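Local structure of nicotinate phosphoribosyltransferase (Saccharomyces cerevisiae, 1VLP) at residues G240-S252 against N276-D288. The protein catalyses the ATP-dependent formation of nicotinate ribonucleotide from nicotinate and phosphoribosyl pyrophosphate, the first step of NAD synthesis from nicotinic acid. Numbering follows the deposited sequence.
Sequences GTVAHEWVMGVAS and NAGLALTDTFGTD
His-244 and Leu-281 form the centre of a mixed polar and apolar contact, where the start of helix 244-254 meets strand 279-281, an outermost strand of the parallel sheet, and the turn that follows it. Leu-281 CD2 sits over one face of the imidazole, 3.5 Å from the ring centroid, in a CH-pi contact. Leu-281 reaches that face because chi1 of -163° sets its CG opposite the backbone N. The ring edge is polar. His-244 ND1 and Thr-284 OG1 share a nearly straight hydrogen bond of 2.9 Å. Asp-283 OD1 lies in the ring plane, 3.0 Å from CE1 of His-244, whose NE2 is hydrogen-bonded to Asp-308 OD2. Asp-283 OD2 is hydrogen-bonded to Ser-309 OG. Replacing His-244 by alanine would probably leave Thr-284 OG1 and Asp-308 without this partner and uncover the methyl of Leu-281. Further along the helix, Val-247 CG1 presses tightly on Thr-284 CG2 at 3.4 Å, and Ala-251 CB touches Phe-285 CE2. At the other end two waters bridge the backbones, one joining Gly-240 O to Leu-279 N. By similarity, Thr-241 binds nicotinate and His-244, unmodified here, becomes autophosphorylated, so the contact probably lines the active site at strand ends of the type II phosphoribosyltransferase barrel.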
ATOM      1  N   GLY A 240       5.294  -0.087  -7.704  1.00  8.26           N
ATOM      2  CA  GLY A 240       3.842  -0.210  -7.422  1.00 13.34           C
ATOM      3  C   GLY A 240       3.185  -1.368  -8.136  1.00 19.52           C
ATOM      4  O   GLY A 240       3.709  -1.899  -9.137  1.00 22.17           O
ATOM      5  N   THR A 241       2.047  -1.801  -7.600  1.00 19.08           N
ATOM      6  CA  THR A 241       1.207  -2.870  -8.177  1.00 20.79           C
ATOM      7  C   THR A 241      -0.245  -2.309  -8.181  1.00 19.40           C
ATOM      8  O   THR A 241      -0.487  -1.265  -7.635  1.00 16.57           O
ATOM      9  CB  THR A 241       1.342  -4.179  -7.259  1.00 21.15           C
ATOM     10  OG1 THR A 241       2.539  -4.886  -7.575  1.00 19.09           O
ATOM     11  CG2 THR A 241       0.180  -5.163  -7.355  1.00 26.04           C
ATOM     12  N   VAL A 242      -1.206  -2.990  -8.799  1.00 20.51           N
ATOM     13  CA  VAL A 242      -2.599  -2.708  -8.494  1.00 18.55           C
ATOM     14  C   VAL A 242      -2.884  -2.974  -6.983  1.00 18.38           C
ATOM     15  O   VAL A 242      -2.216  -3.803  -6.334  1.00 15.72           O
ATOM     16  CB  VAL A 242      -3.506  -3.540  -9.385  1.00 19.40           C
ATOM     17  CG1 VAL A 242      -3.548  -5.009  -8.891  1.00 23.06           C
ATOM     18  CG2 VAL A 242      -4.892  -2.890  -9.458  1.00 19.93           C
ATOM     19  N   ALA A 243      -3.879  -2.274  -6.411  1.00 16.28           N
ATOM     20  CA  ALA A 243      -4.259  -2.480  -5.013  1.00 14.37           C
ATOM     21  C   ALA A 243      -5.633  -3.165  -4.967  1.00  7.31           C
ATOM     22  O   ALA A 243      -6.333  -3.177  -5.968  1.00  7.02           O
ATOM     23  CB  ALA A 243      -4.345  -1.141  -4.265  1.00 16.16           C
ATOM     24  N   HIS A 244      -6.005  -3.708  -3.821  1.00  8.02           N
ATOM     25  CA  HIS A 244      -7.336  -4.352  -3.667  1.00  5.00           C
ATOM     26  C   HIS A 244      -8.461  -3.431  -4.022  1.00  4.36           C
ATOM     27  O   HIS A 244      -9.463  -3.896  -4.563  1.00  2.82           O
ATOM     28  CB  HIS A 244      -7.582  -4.905  -2.263  1.00  6.07           C
ATOM     29  CG  HIS A 244      -6.639  -5.989  -1.852  1.00 11.12           C
ATOM     30  ND1 HIS A 244      -6.653  -7.248  -2.411  1.00 12.31           N
ATOM     31  CD2 HIS A 244      -5.613  -5.978  -0.962  1.00  9.25           C
ATOM     32  CE1 HIS A 244      -5.691  -7.975  -1.855  1.00 12.33           C
ATOM     33  NE2 HIS A 244      -5.053  -7.226  -0.967  1.00 14.34           N
ATOM     34  N   GLU A 245      -8.289  -2.132  -3.744  1.00  5.16           N
ATOM     35  CA  GLU A 245      -9.399  -1.189  -3.891  1.00  7.32           C
ATOM     36  C   GLU A 245      -9.881  -1.092  -5.342  1.00  4.43           C
ATOM     37  O   GLU A 245     -11.061  -0.870  -5.600  1.00  6.13           O
ATOM     38  CB  GLU A 245      -9.059   0.161  -3.253  1.00  8.89           C
ATOM     39  CG  GLU A 245      -8.097   0.993  -3.897  1.00 11.38           C
ATOM     40  CD  GLU A 245      -7.990   2.420  -3.225  1.00 12.75           C
ATOM     41  OE1 GLU A 245      -9.030   3.121  -3.209  1.00 25.12           O
ATOM     42  OE2 GLU A 245      -6.890   2.815  -2.856  1.00 21.31           O
ATOM     43  N   TRP A 246      -8.999  -1.415  -6.298  1.00  2.64           N
ATOM     44  CA  TRP A 246      -9.371  -1.475  -7.703  1.00  3.29           C
ATOM     45  C   TRP A 246     -10.430  -2.489  -7.975  1.00  3.92           C
ATOM     46  O   TRP A 246     -11.517  -2.116  -8.412  1.00  2.00           O
ATOM     47  CB  TRP A 246      -8.133  -1.684  -8.594  1.00  7.45           C
ATOM     48  CG  TRP A 246      -8.447  -1.641 -10.037  1.00  3.01           C
ATOM     49  CD1 TRP A 246      -8.267  -2.659 -10.931  1.00  8.45           C
ATOM     50  CD2 TRP A 246      -8.962  -0.533 -10.795  1.00  5.85           C
ATOM     51  NE1 TRP A 246      -8.652  -2.262 -12.165  1.00  4.63           N
ATOM     52  CE2 TRP A 246      -9.079  -0.972 -12.131  1.00  6.26           C
ATOM     53  CE3 TRP A 246      -9.343   0.789 -10.478  1.00  4.61           C
ATOM     54  CZ2 TRP A 246      -9.571  -0.146 -13.156  1.00  9.83           C
ATOM     55  CZ3 TRP A 246      -9.825   1.601 -11.489  1.00  6.80           C
ATOM     56  CH2 TRP A 246      -9.933   1.143 -12.797  1.00  6.11           C
ATOM     57  N   VAL A 247     -10.179  -3.783  -7.760  1.00  3.00           N
ATOM     58  CA  VAL A 247     -11.263  -4.745  -8.087  1.00  4.85           C
ATOM     59  C   VAL A 247     -12.474  -4.612  -7.157  1.00  2.13           C
ATOM     60  O   VAL A 247     -13.573  -4.888  -7.584  1.00  3.68           O
ATOM     61  CB  VAL A 247     -10.825  -6.250  -8.242  1.00  8.05           C
ATOM     62  CG1 VAL A 247     -10.444  -6.856  -6.948  1.00 11.32           C
ATOM     63  CG2 VAL A 247     -11.975  -7.084  -8.938  1.00  5.80           C
HETATM   64  N   MSE A 248     -12.248  -4.234  -5.903  1.00  3.26           N
HETATM   65  CA  MSE A 248     -13.364  -3.958  -4.920  1.00  4.12           C
HETATM   66  C   MSE A 248     -14.263  -2.892  -5.486  1.00  4.48           C
HETATM   67  O   MSE A 248     -15.479  -3.077  -5.527  1.00  4.44           O
HETATM   68  CB  MSE A 248     -12.806  -3.550  -3.567  1.00  2.77           C
HETATM   69  CG  MSE A 248     -12.021  -4.607  -2.820  1.00  4.89           C
HETATM   70 SE   MSE A 248     -11.218  -3.868  -1.218  1.00 13.49          SE
HETATM   71  CE  MSE A 248     -12.829  -3.440  -0.209  1.00  7.28           C
ATOM     72  N   GLY A 249     -13.698  -1.775  -5.988  1.00  2.54           N
ATOM     73  CA  GLY A 249     -14.525  -0.728  -6.591  1.00  5.67           C
ATOM     74  C   GLY A 249     -15.232  -1.166  -7.854  1.00  3.89           C
ATOM     75  O   GLY A 249     -16.412  -0.931  -8.045  1.00  6.17           O
ATOM     76  N   VAL A 250     -14.507  -1.844  -8.759  1.00  6.48           N
ATOM     77  CA  VAL A 250     -15.101  -2.401  -9.973  1.00  3.67           C
ATOM     78  C   VAL A 250     -16.300  -3.299  -9.689  1.00  5.44           C
ATOM     79  O   VAL A 250     -17.352  -3.163 -10.317  1.00  6.03           O
ATOM     80  CB  VAL A 250     -14.034  -3.144 -10.887  1.00  5.67           C
ATOM     81  CG1 VAL A 250     -14.682  -3.885 -12.005  1.00  9.57           C
ATOM     82  CG2 VAL A 250     -13.008  -2.120 -11.421  1.00  5.16           C
ATOM     83  N   ALA A 251     -16.175  -4.174  -8.714  1.00  2.66           N
ATOM     84  CA  ALA A 251     -17.287  -5.047  -8.313  1.00  4.11           C
ATOM     85  C   ALA A 251     -18.465  -4.283  -7.712  1.00  4.80           C
ATOM     86  O   ALA A 251     -19.609  -4.564  -8.043  1.00  6.26           O
ATOM     87  CB  ALA A 251     -16.801  -6.102  -7.339  1.00  6.26           C
ATOM     88  N   SER A 252     -18.176  -3.308  -6.861  1.00  6.77           N
ATOM     89  CA  SER A 252     -19.213  -2.592  -6.112  1.00  7.56           C
ATOM     90  C   SER A 252     -20.028  -1.597  -6.933  1.00 10.32           C
ATOM     91  O   SER A 252     -21.162  -1.230  -6.532  1.00 13.70           O
ATOM     92  CB  SER A 252     -18.585  -1.841  -4.965  1.00  6.56           C
ATOM     93  OG  SER A 252     -18.123  -2.748  -4.028  1.00  9.86           O
ATOM     94  N   ASN A 276       2.404  -2.956 -19.469  1.00  5.32           N
ATOM     95  CA  ASN A 276       2.552  -2.277 -18.191  1.00  5.72           C
ATOM     96  C   ASN A 276       1.594  -2.764 -17.114  1.00  4.29           C
ATOM     97  O   ASN A 276       1.485  -2.146 -16.054  1.00  7.43           O
ATOM     98  CB  ASN A 276       2.417  -0.768 -18.422  1.00  4.56           C
ATOM     99  CG  ASN A 276       3.365  -0.266 -19.489  1.00  8.45           C
ATOM    100  OD1 ASN A 276       4.558  -0.466 -19.351  1.00 13.96           O
ATOM    101  ND2 ASN A 276       2.838   0.344 -20.592  1.00  4.47           N
ATOM    102  N   ALA A 277       0.985  -3.929 -17.339  1.00  6.99           N
ATOM    103  CA  ALA A 277      -0.039  -4.485 -16.457  1.00  4.30           C
ATOM    104  C   ALA A 277       0.525  -4.720 -15.027  1.00  4.38           C
ATOM    105  O   ALA A 277      -0.151  -4.458 -14.080  1.00  7.30           O
ATOM    106  CB  ALA A 277      -0.576  -5.748 -17.013  1.00  6.76           C
ATOM    107  N   GLY A 278       1.775  -5.135 -14.934  1.00  5.88           N
ATOM    108  CA  GLY A 278       2.472  -5.343 -13.678  1.00  5.77           C
ATOM    109  C   GLY A 278       2.176  -6.694 -13.058  1.00  5.57           C
ATOM    110  O   GLY A 278       2.098  -7.709 -13.729  1.00  5.57           O
ATOM    111  N   LEU A 279       2.053  -6.694 -11.747  1.00  5.03           N
ATOM    112  CA  LEU A 279       1.718  -7.879 -11.006  1.00  4.34           C
ATOM    113  C   LEU A 279       0.234  -7.933 -10.675  1.00  5.12           C
ATOM    114  O   LEU A 279      -0.373  -6.947 -10.226  1.00  6.81           O
ATOM    115  CB  LEU A 279       2.537  -7.958  -9.715  1.00  5.18           C
ATOM    116  CG  LEU A 279       4.042  -7.953  -9.866  1.00  6.79           C
ATOM    117  CD1 LEU A 279       4.605  -7.583  -8.515  1.00 12.73           C
ATOM    118  CD2 LEU A 279       4.556  -9.288 -10.332  1.00 10.43           C
ATOM    119  N   ALA A 280      -0.354  -9.106 -10.847  1.00  6.47           N
ATOM    120  CA  ALA A 280      -1.757  -9.271 -10.555  1.00  5.25           C
ATOM    121  C   ALA A 280      -1.972  -9.557  -9.061  1.00  5.07           C
ATOM    122  O   ALA A 280      -1.300 -10.354  -8.479  1.00  3.09           O
ATOM    123  CB  ALA A 280      -2.359 -10.381 -11.397  1.00  6.70           C
ATOM    124  N   LEU A 281      -2.941  -8.885  -8.458  1.00  6.65           N
ATOM    125  CA  LEU A 281      -3.393  -9.158  -7.106  1.00  7.14           C
ATOM    126  C   LEU A 281      -4.591 -10.123  -7.120  1.00  6.54           C
ATOM    127  O   LEU A 281      -5.693  -9.766  -7.508  1.00  9.35           O
ATOM    128  CB  LEU A 281      -3.776  -7.828  -6.457  1.00  9.86           C
ATOM    129  CG  LEU A 281      -3.917  -7.754  -4.956  1.00 11.88           C
ATOM    130  CD1 LEU A 281      -2.694  -8.328  -4.195  1.00 13.91           C
ATOM    131  CD2 LEU A 281      -4.165  -6.306  -4.569  1.00 16.83           C
ATOM    132  N   THR A 282      -4.356 -11.362  -6.704  1.00  6.41           N
ATOM    133  CA  THR A 282      -5.293 -12.452  -6.977  1.00  3.57           C
ATOM    134  C   THR A 282      -6.310 -12.770  -5.888  1.00  3.34           C
ATOM    135  O   THR A 282      -7.283 -13.494  -6.157  1.00  4.96           O
ATOM    136  CB  THR A 282      -4.510 -13.759  -7.299  1.00  5.76           C
ATOM    137  OG1 THR A 282      -3.872 -14.223  -6.121  1.00  7.17           O
ATOM    138  CG2 THR A 282      -3.404 -13.514  -8.339  1.00  4.59           C
ATOM    139  N   ASP A 283      -6.064 -12.302  -4.652  1.00  5.99           N
ATOM    140  CA  ASP A 283      -6.787 -12.803  -3.465  1.00  6.84           C
ATOM    141  C   ASP A 283      -8.029 -12.001  -3.032  1.00  4.84           C
ATOM    142  O   ASP A 283      -8.746 -12.413  -2.119  1.00  4.16           O
ATOM    143  CB  ASP A 283      -5.858 -12.913  -2.263  1.00  7.56           C
ATOM    144  CG  ASP A 283      -5.325 -11.554  -1.783  1.00 11.26           C
ATOM    145  OD1 ASP A 283      -4.814 -10.788  -2.629  1.00 11.21           O
ATOM    146  OD2 ASP A 283      -5.381 -11.263  -0.563  1.00 17.00           O
ATOM    147  N   THR A 284      -8.309 -10.912  -3.731  1.00  4.86           N
ATOM    148  CA  THR A 284      -9.370  -9.977  -3.287  1.00  6.93           C
ATOM    149  C   THR A 284     -10.707 -10.710  -3.049  1.00  4.73           C
ATOM    150  O   THR A 284     -11.381 -10.502  -1.997  1.00  6.51           O
ATOM    151  CB  THR A 284      -9.544  -8.860  -4.281  1.00  7.66           C
ATOM    152  OG1 THR A 284      -8.255  -8.299  -4.575  1.00  5.88           O
ATOM    153  CG2 THR A 284     -10.505  -7.755  -3.703  1.00  8.26           C
ATOM    154  N   PHE A 285     -11.112 -11.514  -4.023  1.00  5.02           N
ATOM    155  CA  PHE A 285     -12.315 -12.361  -3.933  1.00  2.59           C
ATOM    156  C   PHE A 285     -11.918 -13.843  -3.938  1.00  4.31           C
ATOM    157  O   PHE A 285     -12.671 -14.674  -4.388  1.00  5.83           O
ATOM    158  CB  PHE A 285     -13.313 -12.060  -5.049  1.00  3.64           C
ATOM    159  CG  PHE A 285     -13.781 -10.646  -5.030  1.00  3.27           C
ATOM    160  CD1 PHE A 285     -14.096 -10.042  -3.806  1.00  5.29           C
ATOM    161  CD2 PHE A 285     -13.832  -9.896  -6.184  1.00  5.98           C
ATOM    162  CE1 PHE A 285     -14.450  -8.697  -3.748  1.00  8.45           C
ATOM    163  CE2 PHE A 285     -14.211  -8.566  -6.141  1.00 13.18           C
ATOM    164  CZ  PHE A 285     -14.505  -7.969  -4.918  1.00  9.20           C
ATOM    165  N   GLY A 286     -10.717 -14.094  -3.451  1.00  5.16           N
ATOM    166  CA  GLY A 286     -10.138 -15.424  -3.346  1.00  5.91           C
ATOM    167  C   GLY A 286      -9.386 -15.766  -4.618  1.00  5.97           C
ATOM    168  O   GLY A 286      -9.835 -15.486  -5.708  1.00  2.84           O
ATOM    169  N   THR A 287      -8.198 -16.307  -4.459  1.00  4.61           N
ATOM    170  CA  THR A 287      -7.374 -16.647  -5.618  1.00  7.31           C
ATOM    171  C   THR A 287      -8.014 -17.623  -6.642  1.00  5.41           C
ATOM    172  O   THR A 287      -7.836 -17.456  -7.851  1.00  4.12           O
ATOM    173  CB  THR A 287      -5.994 -17.082  -5.130  1.00  6.55           C
ATOM    174  OG1 THR A 287      -5.352 -15.955  -4.526  1.00  7.48           O
ATOM    175  CG2 THR A 287      -5.160 -17.584  -6.293  1.00 10.06           C
ATOM    176  N   ASP A 288      -8.809 -18.580  -6.181  1.00  5.20           N
ATOM    177  CA  ASP A 288      -9.547 -19.471  -7.086  1.00  5.42           C
ATOM    178  C   ASP A 288     -10.447 -18.759  -8.125  1.00  7.02           C
ATOM    179  O   ASP A 288     -10.488 -19.150  -9.323  1.00  6.40           O
ATOM    180  CB  ASP A 288     -10.374 -20.445  -6.252  1.00  8.30           C
ATOM    181  CG  ASP A 288      -9.530 -21.462  -5.504  1.00 16.36           C
ATOM    182  OD1 ASP A 288      -8.342 -21.622  -5.827  1.00 14.80           O
ATOM    183  OD2 ASP A 288     -10.069 -22.097  -4.571  1.00 23.19           O
TER
HETATM  184  O   HOH W   1       2.834  -4.217 -10.641  1.00 19.75           O
HETATM  185  O   HOH W   2      -0.423  -4.344 -11.279  1.00  8.02           O